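Local coordinates for beta-xylosidase (Uncultured organism, PDB 4MLG), which probably hydrolyses beta-1,4-xylosidic bonds, releasing xylose from the ends of xylo-oligosaccharides, as a calcium-containing five-bladed beta-propeller glycosidase of family 43, at residues Gly153-Gln158 with Arg220-Ser225; Ala180-Val185 with Pro199-Ile204. One frame throughout, in Å; residues are numbered along the deposited sequence.

Interaction 1: Gly153-Gln158 with Arg220-Ser225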
# COMPACT_ATOMS: atom_id res chain seq x y z
N GLY A 153 11.65 10.44 -2.12
CA GLY A 153 11.27 11.73 -2.65
C GLY A 153 10.33 12.48 -1.72
O GLY A 153 9.29 11.95 -1.33
N LEU A 154 10.69 13.70 -1.36
CA LEU A 154 9.90 14.50 -0.43
C LEU A 154 8.56 14.97 -1.01
O LEU A 154 8.36 14.96 -2.22
CB LEU A 154 10.69 15.71 0.06
CG LEU A 154 11.84 15.44 1.03
CD1 LEU A 154 12.43 16.74 1.55
CD2 LEU A 154 11.37 14.56 2.18
N TRP A 155 7.66 15.36 -0.11
CA TRP A 155 6.39 15.99 -0.47
C TRP A 155 5.48 15.08 -1.31
O TRP A 155 4.81 14.20 -0.78
CB TRP A 155 6.63 17.33 -1.16
CG TRP A 155 7.38 18.32 -0.31
CD1 TRP A 155 7.82 18.14 0.97
CD2 TRP A 155 7.78 19.64 -0.69
NE1 TRP A 155 8.47 19.27 1.41
CE2 TRP A 155 8.46 20.21 0.41
CE3 TRP A 155 7.64 20.41 -1.86
CZ2 TRP A 155 8.99 21.50 0.38
CZ3 TRP A 155 8.17 21.69 -1.88
CH2 TRP A 155 8.83 22.22 -0.77
N GLY A 156 5.47 15.31 -2.62
CA GLY A 156 4.65 14.53 -3.53
C GLY A 156 5.09 13.09 -3.61
O GLY A 156 4.33 12.22 -4.03
N GLY A 157 6.33 12.83 -3.21
CA GLY A 157 6.89 11.49 -3.25
C GLY A 157 6.51 10.64 -2.05
O GLY A 157 6.87 9.46 -1.99
N GLN A 158 5.81 11.24 -1.10
CA GLN A 158 5.24 10.53 0.04
C GLN A 158 6.28 9.89 0.96
O GLN A 158 5.94 9.03 1.78
CB GLN A 158 4.23 9.47 -0.42
CG GLN A 158 3.12 10.02 -1.30
CD GLN A 158 2.28 8.92 -1.92
OE1 GLN A 158 2.60 7.74 -1.81
NE2 GLN A 158 1.19 9.30 -2.58
N ARG A 220 20.18 19.27 1.80
CA ARG A 220 19.28 18.19 2.19
C ARG A 220 18.70 17.45 0.99
O ARG A 220 18.38 18.06 -0.03
CB ARG A 220 18.15 18.76 3.06
CG ARG A 220 16.88 17.93 3.09
CD ARG A 220 15.67 18.77 2.69
NE ARG A 220 15.81 19.31 1.34
CZ ARG A 220 14.92 20.09 0.75
NH1 ARG A 220 13.81 20.43 1.39
NH2 ARG A 220 15.13 20.53 -0.48
N PHE A 221 18.57 16.13 1.10
CA PHE A 221 18.00 15.32 0.04
C PHE A 221 16.52 15.64 -0.18
O PHE A 221 15.76 15.76 0.77
CB PHE A 221 18.17 13.83 0.34
CG PHE A 221 17.52 12.93 -0.67
CD1 PHE A 221 18.16 12.64 -1.87
CD2 PHE A 221 16.27 12.38 -0.43
CE1 PHE A 221 17.57 11.81 -2.81
CE2 PHE A 221 15.67 11.55 -1.37
CZ PHE A 221 16.32 11.27 -2.55
N PHE A 222 16.13 15.75 -1.45
CA PHE A 222 14.73 15.96 -1.80
C PHE A 222 14.23 14.83 -2.69
O PHE A 222 13.25 14.17 -2.37
CB PHE A 222 14.54 17.31 -2.50
CG PHE A 222 13.10 17.71 -2.69
CD1 PHE A 222 12.43 18.45 -1.72
CD2 PHE A 222 12.40 17.35 -3.83
CE1 PHE A 222 11.10 18.81 -1.88
CE2 PHE A 222 11.08 17.71 -4.01
CZ PHE A 222 10.43 18.44 -3.03
N GLU A 223 14.92 14.60 -3.81
CA GLU A 223 14.54 13.56 -4.76
C GLU A 223 15.65 13.30 -5.78
O GLU A 223 16.77 13.81 -5.63
CB GLU A 223 13.26 13.95 -5.50
CG GLU A 223 13.42 15.15 -6.42
CD GLU A 223 12.18 15.46 -7.22
OE1 GLU A 223 11.11 14.91 -6.89
OE2 GLU A 223 12.27 16.25 -8.18
N ALA A 224 15.33 12.51 -6.80
CA ALA A 224 16.24 12.22 -7.91
C ALA A 224 17.55 11.54 -7.50
O ALA A 224 18.63 12.03 -7.82
CB ALA A 224 16.53 13.49 -8.72
N SER A 225 17.44 10.41 -6.81
CA SER A 225 18.62 9.65 -6.41
C SER A 225 19.37 9.10 -7.62
O SER A 225 18.77 8.62 -8.57
CB SER A 225 18.23 8.49 -5.49
OG SER A 225 17.84 8.95 -4.21
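The Phe222 ring packs against Leu154 with a face and against Trp155 with an edge. Its CG lies anti to the backbone N (chi1 -170°), which swings the ring back over the loop 153-158. Leu154 CB sits over one face of that ring, displaced toward the rim and 3.7 Å from CE1, in a CH-pi contact. The edge of the same ring points at Trp155. CZ comes within 3.6 Å of Trp155 CE3, and CE1 stands over the centre of the indole. The two planes meet at 85°, a T-shaped pair. Leu154 CD1 reaches the loop residues before strand 223-230, 3.6 Å from Phe221 O and 3.9 Å from Arg220 NH1. The Arg220 chain bends to pass CD and NH1 by Leu154 CD1, and NH2 is salt-bridged to Asp242. The backbones are joined by one hydrogen bond, Leu154 N to Phe222 O at 2.8 Å with an N-H...O angle of 159°. Gly153 CA adds a CA-H...O contact to the same oxygen at 3.2 Å. Phe222 and Glu223 both face Ser239, so strand 223-230 begins with a classic beta bulge. A bound sulfate, probably from the crystallisation liquor, lies by the Glu223 side chain. The calcium is about 9 Å from that side chain, consistent with a place near the central pocket of the propeller. The chemistry is mostly apolar. Leu154 on its face and the indole at its edge are likely to limit how Phe222 can turn, while its carbonyl oxygen is held by an N-H and a CA-H from consecutive residues.

Interaction 2: Ala180-Val185 with Pro199-Ile204; sequences ALCPKV and PRDLMI
Val185 and Arg200 form the hydrogen-bonded pair of an antiparallel beta hairpin in the propeller, between strands 184-188 and 200-205. Their backbones bond in both directions, each N to the other's O at 3.0 Å. Both side chains lie on one face of the sheet and cross at a slant, with Val185 CG1 3.9 Å from Arg200 CG. The guanidinium of Arg200 is turned to Glu197, its salt-bridge partner through NH2. Lys184 and Asp201 are the neighbouring non-hydrogen-bonded pair. Their side chains run alongside each other in the same direction, and the lysine, bent at its second torsion (chi2 -63°), brings NZ to Asp201 OD1 in a salt bridge whose modelled length is doubtful. Beyond this, Leu202 N donates to Pro183 O at 2.8 Å. The Pro183 ring packs CG against Leu202 CB at 4.0 Å, and its CD meets Ile204 CD1 at 3.9 Å. The Pro183 and Ile204 side chains cross at about a right angle. With an alanine in place of Pro183, CG and CD go, which would probably open a gap beside Leu202 CB and leave Ile204 CD1 without this partner. One water accepts from Cys182 N and donates to Asp201 OD1, at 2.9 Å from each.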
# COMPACT_ATOMS: atom_id res chain seq x y z
N ALA A 180 17.30 15.77 8.69
CA ALA A 180 16.45 15.62 7.52
C ALA A 180 16.26 14.16 7.16
O ALA A 180 17.08 13.31 7.52
CB ALA A 180 17.04 16.38 6.35
N LEU A 181 15.18 13.86 6.45
CA LEU A 181 14.93 12.51 5.97
C LEU A 181 16.01 12.07 4.99
O LEU A 181 16.50 12.87 4.20
CB LEU A 181 13.55 12.41 5.31
CG LEU A 181 12.34 12.51 6.24
CD1 LEU A 181 11.06 12.32 5.46
CD2 LEU A 181 12.45 11.50 7.37
N CYS A 182 16.39 10.80 5.07
CA CYS A 182 17.42 10.26 4.19
C CYS A 182 16.79 9.52 3.03
O CYS A 182 15.68 8.99 3.15
CB CYS A 182 18.33 9.31 4.97
SG CYS A 182 19.05 10.00 6.48
N PRO A 183 17.49 9.47 1.88
CA PRO A 183 17.05 8.59 0.80
C PRO A 183 17.22 7.14 1.23
O PRO A 183 17.96 6.86 2.17
CB PRO A 183 18.03 8.93 -0.34
CG PRO A 183 19.23 9.48 0.35
CD PRO A 183 18.70 10.23 1.53
N LYS A 184 16.52 6.22 0.57
CA LYS A 184 16.55 4.82 0.98
C LYS A 184 17.39 3.96 0.05
O LYS A 184 17.47 4.22 -1.15
CB LYS A 184 15.13 4.27 1.08
CG LYS A 184 14.27 4.93 2.14
CD LYS A 184 14.86 4.71 3.53
CE LYS A 184 14.03 5.39 4.60
NZ LYS A 184 14.59 5.15 5.96
N VAL A 185 18.01 2.93 0.62
CA VAL A 185 18.80 1.98 -0.15
C VAL A 185 18.37 0.55 0.20
O VAL A 185 18.14 0.23 1.37
CB VAL A 185 20.31 2.15 0.12
CG1 VAL A 185 20.60 2.19 1.62
CG2 VAL A 185 21.12 1.06 -0.56
N PRO A 199 14.83 -2.09 3.29
CA PRO A 199 15.46 -0.81 2.95
C PRO A 199 15.94 -0.08 4.20
O PRO A 199 15.40 -0.29 5.28
CB PRO A 199 14.32 -0.03 2.29
CG PRO A 199 13.41 -1.08 1.75
CD PRO A 199 13.46 -2.19 2.76
N ARG A 200 16.95 0.77 4.04
CA ARG A 200 17.51 1.51 5.17
C ARG A 200 17.97 2.90 4.75
O ARG A 200 18.12 3.18 3.56
CB ARG A 200 18.66 0.72 5.80
CG ARG A 200 19.64 0.13 4.80
CD ARG A 200 20.69 -0.72 5.49
NE ARG A 200 20.81 -2.04 4.88
CZ ARG A 200 21.71 -2.95 5.24
NH1 ARG A 200 22.56 -2.70 6.22
NH2 ARG A 200 21.74 -4.13 4.63
N ASP A 201 18.19 3.76 5.73
CA ASP A 201 18.66 5.12 5.47
C ASP A 201 20.02 5.13 4.79
O ASP A 201 20.96 4.47 5.24
CB ASP A 201 18.74 5.92 6.77
CG ASP A 201 17.37 6.31 7.30
OD1 ASP A 201 16.44 6.48 6.49
OD2 ASP A 201 17.23 6.45 8.54
N LEU A 202 20.12 5.87 3.69
CA LEU A 202 21.42 6.19 3.11
C LEU A 202 21.84 7.53 3.68
O LEU A 202 21.50 8.58 3.14
CB LEU A 202 21.33 6.28 1.58
CG LEU A 202 22.69 6.48 0.90
CD1 LEU A 202 23.48 5.17 0.89
CD2 LEU A 202 22.53 7.03 -0.51
N MET A 203 22.58 7.48 4.79
CA MET A 203 22.93 8.69 5.52
C MET A 203 23.78 9.65 4.69
O MET A 203 24.84 9.28 4.18
CB MET A 203 23.67 8.33 6.81
CG MET A 203 22.91 7.35 7.69
SD MET A 203 23.84 6.87 9.16
CE MET A 203 23.81 8.39 10.10
N ILE A 204 23.29 10.88 4.54
CA ILE A 204 24.07 11.94 3.92
C ILE A 204 24.55 12.89 5.02
O ILE A 204 23.74 13.42 5.79
CB ILE A 204 23.27 12.70 2.85
CG1 ILE A 204 22.62 11.71 1.88
CG2 ILE A 204 24.16 13.67 2.10
CD1 ILE A 204 21.86 12.37 0.76
O HOH W 1 15.41 9.12 7.22

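Overall arrangement
From the N terminus, the chain first reaches 153-158, the loop after strand 147-151. It then runs out through 180-185, reverses before 199, returns through 199-204 and reaches 220-225. Interaction 2 closes a short hairpin loop, which is nested inside the larger loop closed by interaction 1. The two do not cross. Strands 184-188 and 200-205 probably finish one blade, and strand 223-230 probably starts the next, so interaction 1 would tie that strand's start back to a loop of the preceding blade. The centres are about 11 Å apart and the contacts touch: Phe221 packs on Pro183, Arg220 on Ala180 and Leu154 on Leu181.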